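Long-range contacts in putative cell invasion protein with MAC/Perforin domain (Bacteroides thetaiotaomicron VPI-5482, PDB 3KK7), which is of unknown function but, as a perforin-like (MACPF) family protein of a gut bacterium, may act at membranes or in cell invasion: residues Arg33-Lys38 with Leu372-Ile377; Leu196-Met201 with Asp506-Asp511; Cys500-Asp505 with Tyr536-Leu541. One frame throughout, in Å; residues are numbered along the deposited sequence.

Contact 1 is partly buried: a loop lies on the lead-in to strand 376-386, held by a salt bridge at its outer side and an indole packed on backbone further in. Contact 2, small and buried, joins the end of helix 190-198 to helix 508-512 through one hydrogen bond and an isoleucine tip. Contact 3, also buried, is the most extensive and relies mainly on parallel strand pairing. Contacts 1 and 2 touch at Ser-36 and Asn-198, and contacts 2 and 3 through the Tyr-197 ring, while strand 499-504 leads into helix 508-512. Arg-403 serves all three, bonding Trp-35 O, Tyr-197 O and the Leu-541 carboxylate.

Contact 1 (Arg33-Lys38 with Leu372-Ile377); sequences RVWSKK and LEEPYI
Arg-33 reaches over to Glu-374 and forms a salt bridge, with NH1 3.0 Å from OE1 and an N-H...O angle of 155°. The oxygen lies in the plane of the guanidinium, at its edge, yet the nitrogen comes to it from above the carboxylate plane, so the two flat groups stand steeply to one another, 73° apart. A bend at chi3 brings NH1 to the edge of the Trp-35 indole. An arginine suits this place because its long arm can pass the rim of the indole and bring its charge to a glutamate on the other face.

Trp-35 is the centre of the contact. Glu-374 CA sits squarely over the six-membered ring, 3.6 Å from its centroid, a clear CH-pi contact. The glutamate has CG anti to its backbone N (chi1 -180°) and runs on extended, which carries its methylenes along the indole: CB is 3.4 Å from Trp-35 CZ2 and CG 3.5 Å from Trp-35 CH2. On the same face the backbone carbon of Glu-373 covers Trp-35 CG, while Arg-33 C lies over the opposite face. Pro-375 adds CD, 4.0 Å from Trp-35 CE3.

Beyond the ring, Leu-372 CD1 packs 3.4 Å from Trp-35 O and also meets Ser-36 CB. That carbonyl is satisfied by Arg-403 NH2, and the indole touches Ala-512 of helix 508-512.

The loop after strand 22-25 thus packs on the lead-in to strand 376-386, and both strands pair with strand 450-454 in one mixed sheet, so a broad aromatic laid on backbone joins the chain's departure from this sheet to its return.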
loop_
_atom_site.group_PDB
_atom_site.type_symbol
_atom_site.label_atom_id
_atom_site.label_comp_id
_atom_site.label_asym_id
_atom_site.label_seq_id
_atom_site.Cartn_x
_atom_site.Cartn_y
_atom_site.Cartn_z
ATOM N N ARG A 33 0.179 -18.040 -23.414
ATOM C CA ARG A 33 0.011 -16.604 -23.229
ATOM C C ARG A 33 -0.686 -16.341 -21.905
ATOM O O ARG A 33 -1.783 -15.794 -21.890
ATOM C CB ARG A 33 -0.824 -16.019 -24.353
ATOM C CG ARG A 33 -0.237 -16.294 -25.703
ATOM C CD ARG A 33 -0.553 -15.206 -26.708
ATOM N NE ARG A 33 0.587 -15.057 -27.603
ATOM C CZ ARG A 33 1.477 -14.066 -27.572
ATOM N NH1 ARG A 33 1.367 -13.049 -26.721
ATOM N NH2 ARG A 33 2.478 -14.083 -28.446
ATOM N N VAL A 34 -0.075 -16.758 -20.802
ATOM C CA VAL A 34 -0.704 -16.572 -19.509
ATOM C C VAL A 34 0.225 -15.779 -18.603
ATOM O O VAL A 34 1.318 -16.231 -18.240
ATOM C CB VAL A 34 -1.143 -17.910 -18.874
ATOM C CG1 VAL A 34 -1.859 -17.657 -17.571
ATOM C CG2 VAL A 34 -2.076 -18.646 -19.802
ATOM N N TRP A 35 -0.244 -14.583 -18.251
ATOM C CA TRP A 35 0.528 -13.651 -17.457
ATOM C C TRP A 35 0.091 -13.635 -15.984
ATOM O O TRP A 35 0.788 -13.061 -15.144
ATOM C CB TRP A 35 0.462 -12.236 -18.042
ATOM C CG TRP A 35 0.363 -12.163 -19.543
ATOM C CD1 TRP A 35 -0.553 -11.464 -20.257
ATOM C CD2 TRP A 35 1.194 -12.832 -20.500
ATOM N NE1 TRP A 35 -0.338 -11.636 -21.592
ATOM C CE2 TRP A 35 0.726 -12.474 -21.774
ATOM C CE3 TRP A 35 2.296 -13.688 -20.401
ATOM C CZ2 TRP A 35 1.309 -12.952 -22.951
ATOM C CZ3 TRP A 35 2.876 -14.160 -21.575
ATOM C CH2 TRP A 35 2.381 -13.787 -22.828
ATOM N N SER A 36 -1.026 -14.291 -15.660
ATOM C CA SER A 36 -1.494 -14.348 -14.281
ATOM C C SER A 36 -2.401 -15.536 -14.026
ATOM O O SER A 36 -2.833 -16.176 -14.951
ATOM C CB SER A 36 -2.225 -13.046 -13.934
ATOM O OG SER A 36 -3.442 -12.926 -14.631
ATOM N N LYS A 37 -2.677 -15.820 -12.757
ATOM C CA LYS A 37 -3.657 -16.837 -12.350
ATOM C C LYS A 37 -4.518 -16.210 -11.281
ATOM O O LYS A 37 -3.985 -15.641 -10.355
ATOM C CB LYS A 37 -2.976 -18.082 -11.766
ATOM C CG LYS A 37 -2.297 -18.972 -12.811
ATOM C CD LYS A 37 -2.065 -20.427 -12.318
ATOM C CE LYS A 37 -1.683 -21.362 -13.493
ATOM N NZ LYS A 37 -1.826 -22.818 -13.166
ATOM N N LYS A 38 -5.839 -16.300 -11.404
ATOM C CA LYS A 38 -6.741 -15.742 -10.395
ATOM C C LYS A 38 -6.964 -16.771 -9.308
ATOM O O LYS A 38 -8.023 -17.378 -9.268
ATOM C CB LYS A 38 -8.089 -15.350 -11.008
ATOM N N LEU A 372 -1.234 -7.878 -14.999
ATOM C CA LEU A 372 0.028 -8.426 -15.450
ATOM C C LEU A 372 -0.020 -8.602 -16.967
ATOM O O LEU A 372 -1.089 -8.764 -17.526
ATOM C CB LEU A 372 0.359 -9.721 -14.694
ATOM C CG LEU A 372 0.523 -9.576 -13.168
ATOM C CD1 LEU A 372 0.959 -10.868 -12.566
ATOM C CD2 LEU A 372 1.504 -8.452 -12.722
ATOM N N GLU A 373 1.136 -8.510 -17.623
ATOM C CA GLU A 373 1.221 -8.458 -19.087
ATOM C C GLU A 373 2.372 -9.318 -19.646
ATOM O O GLU A 373 3.108 -9.946 -18.890
ATOM C CB GLU A 373 1.373 -7.007 -19.537
ATOM C CG GLU A 373 0.144 -6.145 -19.304
ATOM C CD GLU A 373 0.371 -4.639 -19.617
ATOM O OE1 GLU A 373 1.281 -4.280 -20.413
ATOM O OE2 GLU A 373 -0.370 -3.801 -19.043
ATOM N N GLU A 374 2.494 -9.364 -20.975
ATOM C CA GLU A 374 3.529 -10.165 -21.630
ATOM C C GLU A 374 4.883 -9.534 -21.371
ATOM O O GLU A 374 5.058 -8.341 -21.605
ATOM C CB GLU A 374 3.308 -10.236 -23.152
ATOM C CG GLU A 374 4.367 -11.078 -23.943
ATOM C CD GLU A 374 4.150 -11.077 -25.469
ATOM O OE1 GLU A 374 3.060 -10.660 -25.923
ATOM O OE2 GLU A 374 5.081 -11.494 -26.201
ATOM N N PRO A 375 5.841 -10.327 -20.878
ATOM C CA PRO A 375 7.205 -9.829 -20.797
ATOM C C PRO A 375 7.966 -9.902 -22.138
ATOM O O PRO A 375 7.572 -10.618 -23.047
ATOM C CB PRO A 375 7.842 -10.728 -19.745
ATOM C CG PRO A 375 7.054 -11.932 -19.752
ATOM C CD PRO A 375 5.677 -11.586 -20.141
ATOM N N TYR A 376 9.061 -9.151 -22.229
ATOM C CA TYR A 376 9.845 -9.057 -23.448
ATOM C C TYR A 376 11.132 -8.314 -23.163
ATOM O O TYR A 376 11.178 -7.492 -22.266
ATOM C CB TYR A 376 9.076 -8.298 -24.538
ATOM C CG TYR A 376 8.673 -6.887 -24.172
ATOM C CD1 TYR A 376 9.525 -5.812 -24.411
ATOM C CD2 TYR A 376 7.423 -6.627 -23.609
ATOM C CE1 TYR A 376 9.150 -4.500 -24.083
ATOM C CE2 TYR A 376 7.038 -5.334 -23.274
ATOM C CZ TYR A 376 7.905 -4.272 -23.507
ATOM O OH TYR A 376 7.510 -2.997 -23.177
ATOM N N ILE A 377 12.166 -8.606 -23.936
ATOM C CA ILE A 377 13.421 -7.896 -23.857
ATOM C C ILE A 377 13.434 -6.881 -24.981
ATOM O O ILE A 377 13.154 -7.237 -26.118
ATOM C CB ILE A 377 14.588 -8.843 -24.046
ATOM C CG1 ILE A 377 14.612 -9.878 -22.912
ATOM C CG2 ILE A 377 15.885 -8.045 -24.107
ATOM C CD1 ILE A 377 15.737 -10.893 -23.016
#

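Contact 2 (Leu196-Met201 with Asp506-Asp511); sequences LYNSSM and DDYIPD
Tyr-508 and Ile-509 reach from the short helix 508-512 to Asn-198 and Tyr-197 at the end of helix 190-198. Asp-506 prepares the turn into the former: its OD1 accepts from Tyr-508 N at 3.2 Å in a nearly straight capping bond (173°), and its backbone O accepts from Ile-509 N. An aspartate suits this place because its short carboxylate can turn back to the Tyr-508 amide.

Tyr-508 follows with its ring directed across the gap, and a tyrosine has the reach to put a hydroxyl at Asn-198. Its OH donates to Asn-198 OD1 at 2.7 Å, with a C=O...O angle of 125° and a tilt of 19° from the carbonyl plane. The oxygen lies at the edge of the ring, close to its plane, and Tyr-508 CE2 is also near, 3.1 Å from Asn-198 OD1. The asparagine is probably kept from flipping by its other end, where ND2 bonds Asp-194 OD1 one helical turn back.

Ile-509 supplies the apolar share. Extended beyond CG1, its methyl-ended branch brings CD1 to 4.3 Å from Tyr-197 CB and near Tyr-197 O. CG1 of the same residue lies over one face of the Tyr-508 ring. The Tyr-197 hydroxyl turns elsewhere, to Glu-352.

The ND2 bond to Asp-194 probably sets the amide so that OD1 faces the phenol. Phenol proton and amide oxygen then satisfy each other in a short, buried bond beside the apolar isoleucine tip, while Arg-403 adds a weak bond to the hydroxyl.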
loop_
_atom_site.group_PDB
_atom_site.type_symbol
_atom_site.label_atom_id
_atom_site.label_comp_id
_atom_site.label_asym_id
_atom_site.label_seq_id
_atom_site.Cartn_x
_atom_site.Cartn_y
_atom_site.Cartn_z
ATOM N N LEU A 196 0.943 -11.391 -4.440
ATOM C CA LEU A 196 2.211 -10.753 -4.799
ATOM C C LEU A 196 2.721 -11.222 -6.153
ATOM O O LEU A 196 3.179 -10.414 -6.943
ATOM C CB LEU A 196 3.264 -11.046 -3.724
ATOM C CG LEU A 196 4.407 -10.052 -3.499
ATOM C CD1 LEU A 196 3.861 -8.664 -3.065
ATOM C CD2 LEU A 196 5.401 -10.628 -2.442
ATOM N N TYR A 197 2.647 -12.523 -6.409
ATOM C CA TYR A 197 3.128 -13.071 -7.670
ATOM C C TYR A 197 2.072 -13.393 -8.721
ATOM O O TYR A 197 2.430 -13.575 -9.870
ATOM C CB TYR A 197 4.003 -14.313 -7.429
ATOM C CG TYR A 197 5.382 -13.931 -6.973
ATOM C CD1 TYR A 197 6.328 -13.498 -7.887
ATOM C CD2 TYR A 197 5.721 -13.937 -5.628
ATOM C CE1 TYR A 197 7.576 -13.091 -7.479
ATOM C CE2 TYR A 197 6.974 -13.545 -5.212
ATOM C CZ TYR A 197 7.899 -13.118 -6.142
ATOM O OH TYR A 197 9.160 -12.724 -5.751
ATOM N N ASN A 198 0.797 -13.464 -8.369
ATOM C CA ASN A 198 -0.207 -13.895 -9.345
ATOM C C ASN A 198 -1.212 -12.843 -9.769
ATOM O O ASN A 198 -2.092 -13.118 -10.567
ATOM C CB ASN A 198 -0.927 -15.149 -8.862
ATOM C CG ASN A 198 0.011 -16.328 -8.727
ATOM O OD1 ASN A 198 0.891 -16.539 -9.562
ATOM N ND2 ASN A 198 -0.165 -17.096 -7.670
ATOM N N SER A 199 -1.061 -11.633 -9.252
ATOM C CA SER A 199 -1.874 -10.512 -9.666
ATOM C C SER A 199 -0.931 -9.304 -9.724
ATOM O O SER A 199 0.259 -9.420 -9.397
ATOM C CB SER A 199 -3.058 -10.306 -8.699
ATOM O OG SER A 199 -2.647 -9.860 -7.421
ATOM N N SER A 200 -1.460 -8.177 -10.191
ATOM C CA SER A 200 -0.674 -6.970 -10.300
ATOM C C SER A 200 -0.716 -6.282 -8.963
ATOM O O SER A 200 -1.615 -6.514 -8.168
ATOM C CB SER A 200 -1.242 -6.040 -11.374
ATOM O OG SER A 200 -2.532 -5.564 -11.020
HETATM N N MSE A 201 0.253 -5.428 -8.707
HETATM C CA MSE A 201 0.241 -4.654 -7.491
HETATM C C MSE A 201 -1.088 -3.873 -7.345
HETATM O O MSE A 201 -1.636 -3.734 -6.222
HETATM C CB MSE A 201 1.458 -3.720 -7.475
HETATM C CG MSE A 201 1.576 -2.826 -6.227
HETATM SE SE MSE A 201 1.695 -3.849 -4.569
HETATM C CE MSE A 201 3.270 -4.919 -5.055
ATOM N N ASP A 506 5.374 -21.797 -9.600
ATOM C CA ASP A 506 4.389 -22.233 -10.551
ATOM C C ASP A 506 5.018 -22.007 -11.900
ATOM O O ASP A 506 5.310 -20.878 -12.263
ATOM C CB ASP A 506 3.088 -21.446 -10.434
ATOM C CG ASP A 506 1.939 -22.088 -11.232
ATOM O OD1 ASP A 506 2.166 -22.704 -12.303
ATOM O OD2 ASP A 506 0.787 -21.962 -10.781
ATOM N N ASP A 507 5.219 -23.095 -12.634
ATOM C CA ASP A 507 5.831 -23.053 -13.955
ATOM C C ASP A 507 5.193 -22.013 -14.903
ATOM O O ASP A 507 5.872 -21.488 -15.795
ATOM C CB ASP A 507 5.851 -24.468 -14.578
ATOM C CG ASP A 507 6.937 -25.399 -13.955
ATOM O OD1 ASP A 507 7.752 -24.948 -13.131
ATOM O OD2 ASP A 507 6.988 -26.595 -14.311
ATOM N N TYR A 508 3.929 -21.656 -14.702
ATOM C CA TYR A 508 3.336 -20.653 -15.577
ATOM C C TYR A 508 4.170 -19.356 -15.621
ATOM O O TYR A 508 4.189 -18.681 -16.641
ATOM C CB TYR A 508 1.880 -20.357 -15.203
ATOM C CG TYR A 508 1.617 -19.071 -14.389
ATOM C CD1 TYR A 508 1.417 -17.841 -15.013
ATOM C CD2 TYR A 508 1.525 -19.104 -13.005
ATOM C CE1 TYR A 508 1.154 -16.691 -14.265
ATOM C CE2 TYR A 508 1.271 -17.977 -12.281
ATOM C CZ TYR A 508 1.080 -16.771 -12.909
ATOM O OH TYR A 508 0.833 -15.639 -12.154
ATOM N N ILE A 509 4.853 -19.017 -14.522
ATOM C CA ILE A 509 5.679 -17.800 -14.465
ATOM C C ILE A 509 6.933 -17.916 -15.327
ATOM O O ILE A 509 7.101 -17.133 -16.254
ATOM C CB ILE A 509 6.039 -17.377 -13.011
ATOM C CG1 ILE A 509 4.765 -17.052 -12.220
ATOM C CG2 ILE A 509 6.965 -16.142 -13.013
ATOM C CD1 ILE A 509 4.978 -16.814 -10.739
ATOM N N PRO A 510 7.822 -18.882 -15.047
ATOM C CA PRO A 510 8.966 -19.000 -15.994
ATOM C C PRO A 510 8.526 -19.134 -17.458
ATOM O O PRO A 510 9.214 -18.645 -18.356
ATOM C CB PRO A 510 9.723 -20.256 -15.525
ATOM C CG PRO A 510 8.838 -20.913 -14.471
ATOM C CD PRO A 510 7.907 -19.844 -13.932
ATOM N N ASP A 511 7.367 -19.757 -17.687
ATOM C CA ASP A 511 6.823 -19.911 -19.050
ATOM C C ASP A 511 6.396 -18.565 -19.668
ATOM O O ASP A 511 6.561 -18.352 -20.876
ATOM C CB ASP A 511 5.694 -20.982 -19.114
ATOM C CG ASP A 511 6.237 -22.427 -19.345
ATOM O OD1 ASP A 511 7.418 -22.560 -19.747
ATOM O OD2 ASP A 511 5.488 -23.426 -19.126
#

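Contact 3 (Cys500-Asp505 with Tyr536-Leu541)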
loop_
_atom_site.group_PDB
_atom_site.type_symbol
_atom_site.label_atom_id
_atom_site.label_comp_id
_atom_site.label_asym_id
_atom_site.label_seq_id
_atom_site.Cartn_x
_atom_site.Cartn_y
_atom_site.Cartn_z
ATOM N N CYS A 500 19.534 -11.068 -8.262
ATOM C CA CYS A 500 18.687 -12.210 -8.080
ATOM C C CYS A 500 17.254 -11.999 -8.607
ATOM O O CYS A 500 16.605 -10.991 -8.292
ATOM C CB CYS A 500 18.653 -12.551 -6.592
ATOM S SG CYS A 500 17.338 -13.698 -6.105
ATOM N N PHE A 501 16.772 -12.965 -9.400
ATOM C CA PHE A 501 15.395 -12.980 -9.874
ATOM C C PHE A 501 14.623 -13.972 -9.033
ATOM O O PHE A 501 15.046 -15.128 -8.889
ATOM C CB PHE A 501 15.271 -13.380 -11.353
ATOM C CG PHE A 501 16.105 -12.554 -12.307
ATOM C CD1 PHE A 501 16.267 -11.194 -12.140
ATOM C CD2 PHE A 501 16.710 -13.155 -13.409
ATOM C CE1 PHE A 501 17.039 -10.433 -13.045
ATOM C CE2 PHE A 501 17.502 -12.410 -14.319
ATOM C CZ PHE A 501 17.654 -11.048 -14.130
ATOM N N ALA A 502 13.483 -13.532 -8.486
ATOM C CA ALA A 502 12.609 -14.405 -7.674
ATOM C C ALA A 502 11.258 -14.693 -8.358
ATOM O O ALA A 502 10.812 -13.924 -9.194
ATOM C CB ALA A 502 12.383 -13.778 -6.280
ATOM N N TYR A 503 10.616 -15.800 -7.995
ATOM C CA TYR A 503 9.243 -16.097 -8.457
ATOM C C TYR A 503 8.617 -17.229 -7.639
ATOM O O TYR A 503 9.317 -18.174 -7.263
ATOM C CB TYR A 503 9.160 -16.416 -9.979
ATOM C CG TYR A 503 9.919 -17.647 -10.495
ATOM C CD1 TYR A 503 11.169 -17.530 -11.091
ATOM C CD2 TYR A 503 9.355 -18.926 -10.431
ATOM C CE1 TYR A 503 11.858 -18.673 -11.575
ATOM C CE2 TYR A 503 10.025 -20.057 -10.901
ATOM C CZ TYR A 503 11.268 -19.925 -11.470
ATOM O OH TYR A 503 11.920 -21.049 -11.934
ATOM N N TYR A 504 7.314 -17.118 -7.362
ATOM C CA TYR A 504 6.557 -18.206 -6.728
ATOM C C TYR A 504 6.585 -19.455 -7.619
ATOM O O TYR A 504 6.624 -19.337 -8.835
ATOM C CB TYR A 504 5.117 -17.782 -6.433
ATOM C CG TYR A 504 4.314 -18.899 -5.812
ATOM C CD1 TYR A 504 4.414 -19.193 -4.449
ATOM C CD2 TYR A 504 3.494 -19.715 -6.605
ATOM C CE1 TYR A 504 3.699 -20.262 -3.891
ATOM C CE2 TYR A 504 2.775 -20.784 -6.054
ATOM C CZ TYR A 504 2.885 -21.047 -4.711
ATOM O OH TYR A 504 2.170 -22.098 -4.202
ATOM N N ASP A 505 6.569 -20.636 -6.996
ATOM C CA ASP A 505 6.805 -21.902 -7.687
ATOM C C ASP A 505 5.587 -22.418 -8.453
ATOM O O ASP A 505 4.872 -23.342 -8.023
ATOM C CB ASP A 505 7.305 -22.976 -6.711
ATOM C CG ASP A 505 7.831 -24.219 -7.419
ATOM O OD1 ASP A 505 8.062 -24.162 -8.642
ATOM O OD2 ASP A 505 8.051 -25.253 -6.755
ATOM N N TYR A 536 22.163 -9.268 -1.734
ATOM C CA TYR A 536 21.668 -9.271 -3.115
ATOM C C TYR A 536 20.564 -8.229 -3.343
ATOM O O TYR A 536 19.944 -7.744 -2.398
ATOM C CB TYR A 536 21.186 -10.674 -3.519
ATOM C CG TYR A 536 22.298 -11.696 -3.608
ATOM C CD1 TYR A 536 22.849 -12.247 -2.463
ATOM C CD2 TYR A 536 22.795 -12.118 -4.835
ATOM C CE1 TYR A 536 23.875 -13.186 -2.528
ATOM C CE2 TYR A 536 23.830 -13.074 -4.921
ATOM C CZ TYR A 536 24.375 -13.602 -3.758
ATOM O OH TYR A 536 25.400 -14.532 -3.802
ATOM N N LYS A 537 20.390 -7.849 -4.604
ATOM C CA LYS A 537 19.225 -7.121 -5.061
ATOM C C LYS A 537 18.275 -8.188 -5.596
ATOM O O LYS A 537 18.663 -9.031 -6.389
ATOM C CB LYS A 537 19.590 -6.144 -6.177
ATOM C CG LYS A 537 20.455 -4.926 -5.750
ATOM C CD LYS A 537 19.668 -3.909 -4.901
ATOM C CE LYS A 537 20.572 -2.764 -4.439
ATOM N NZ LYS A 537 19.791 -1.633 -3.845
ATOM N N ILE A 538 17.044 -8.173 -5.127
ATOM C CA ILE A 538 16.069 -9.172 -5.505
ATOM C C ILE A 538 14.947 -8.545 -6.355
ATOM O O ILE A 538 14.317 -7.558 -5.954
ATOM C CB ILE A 538 15.446 -9.848 -4.260
ATOM C CG1 ILE A 538 16.528 -10.446 -3.347
ATOM C CG2 ILE A 538 14.487 -10.941 -4.697
ATOM C CD1 ILE A 538 15.992 -10.793 -2.022
ATOM N N TYR A 539 14.715 -9.132 -7.522
ATOM C CA TYR A 539 13.667 -8.698 -8.420
ATOM C C TYR A 539 12.718 -9.854 -8.666
ATOM O O TYR A 539 13.154 -10.960 -9.025
ATOM C CB TYR A 539 14.267 -8.230 -9.732
ATOM C CG TYR A 539 15.258 -7.132 -9.525
ATOM C CD1 TYR A 539 14.851 -5.819 -9.452
ATOM C CD2 TYR A 539 16.604 -7.404 -9.374
ATOM C CE1 TYR A 539 15.763 -4.807 -9.245
ATOM C CE2 TYR A 539 17.507 -6.407 -9.175
ATOM C CZ TYR A 539 17.082 -5.116 -9.106
ATOM O OH TYR A 539 17.989 -4.117 -8.911
ATOM N N GLY A 540 11.429 -9.594 -8.430
ATOM C CA GLY A 540 10.361 -10.550 -8.674
ATOM C C GLY A 540 9.947 -10.497 -10.148
ATOM O O GLY A 540 9.670 -9.431 -10.686
ATOM N N LEU A 541 9.934 -11.662 -10.795
ATOM C CA LEU A 541 9.457 -11.804 -12.147
ATOM C C LEU A 541 7.926 -12.020 -12.100
ATOM O O LEU A 541 7.358 -12.353 -11.035
ATOM C CB LEU A 541 10.175 -12.977 -12.818
ATOM C CG LEU A 541 11.706 -12.889 -12.865
ATOM C CD1 LEU A 541 12.264 -14.012 -13.709
ATOM C CD2 LEU A 541 12.207 -11.540 -13.402
ATOM O OXT LEU A 541 7.222 -11.859 -13.118
#
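Strand 500-504 and strand 537-540 run parallel, with a 39° twist between them, in register as Cys-500 with Ile-538, Phe-501 with Tyr-539 and Ala-502 with Gly-540. They are neighbours in a beta-alpha-beta crossover, the intervening chain being largely helical, and strand 537-540 borders the four-stranded sheet of the D3 region. Tyr-539 N donates to Cys-500 O (2.8 Å), Ala-502 N to Tyr-539 O (2.6 Å) and Leu-541 N to Ala-502 O (2.9 Å).

On one face Cys-500 and Ala-502 are small: Cys-500 SG packs 4.2 Å from Ile-538 CG2, and Ala-502, a bare methyl, lets Tyr-197 of helix 190-198 come down on it. The other face carries Phe-501, whose ring meets Tyr-539 CB at its edge. Leu-541 has CG beside its backbone N (chi1 -58°), which turns its branch toward the foot of this phenylalanine. Replacing the leucine by a glycine would probably open a gap beside Phe-501 CB and leave that side of the ring's root uncovered. The terminal carboxylate is held by Arg-403 and Tyr-513, while the leucine's own branch ends with CD1 3.9 Å from Phe-501 CB.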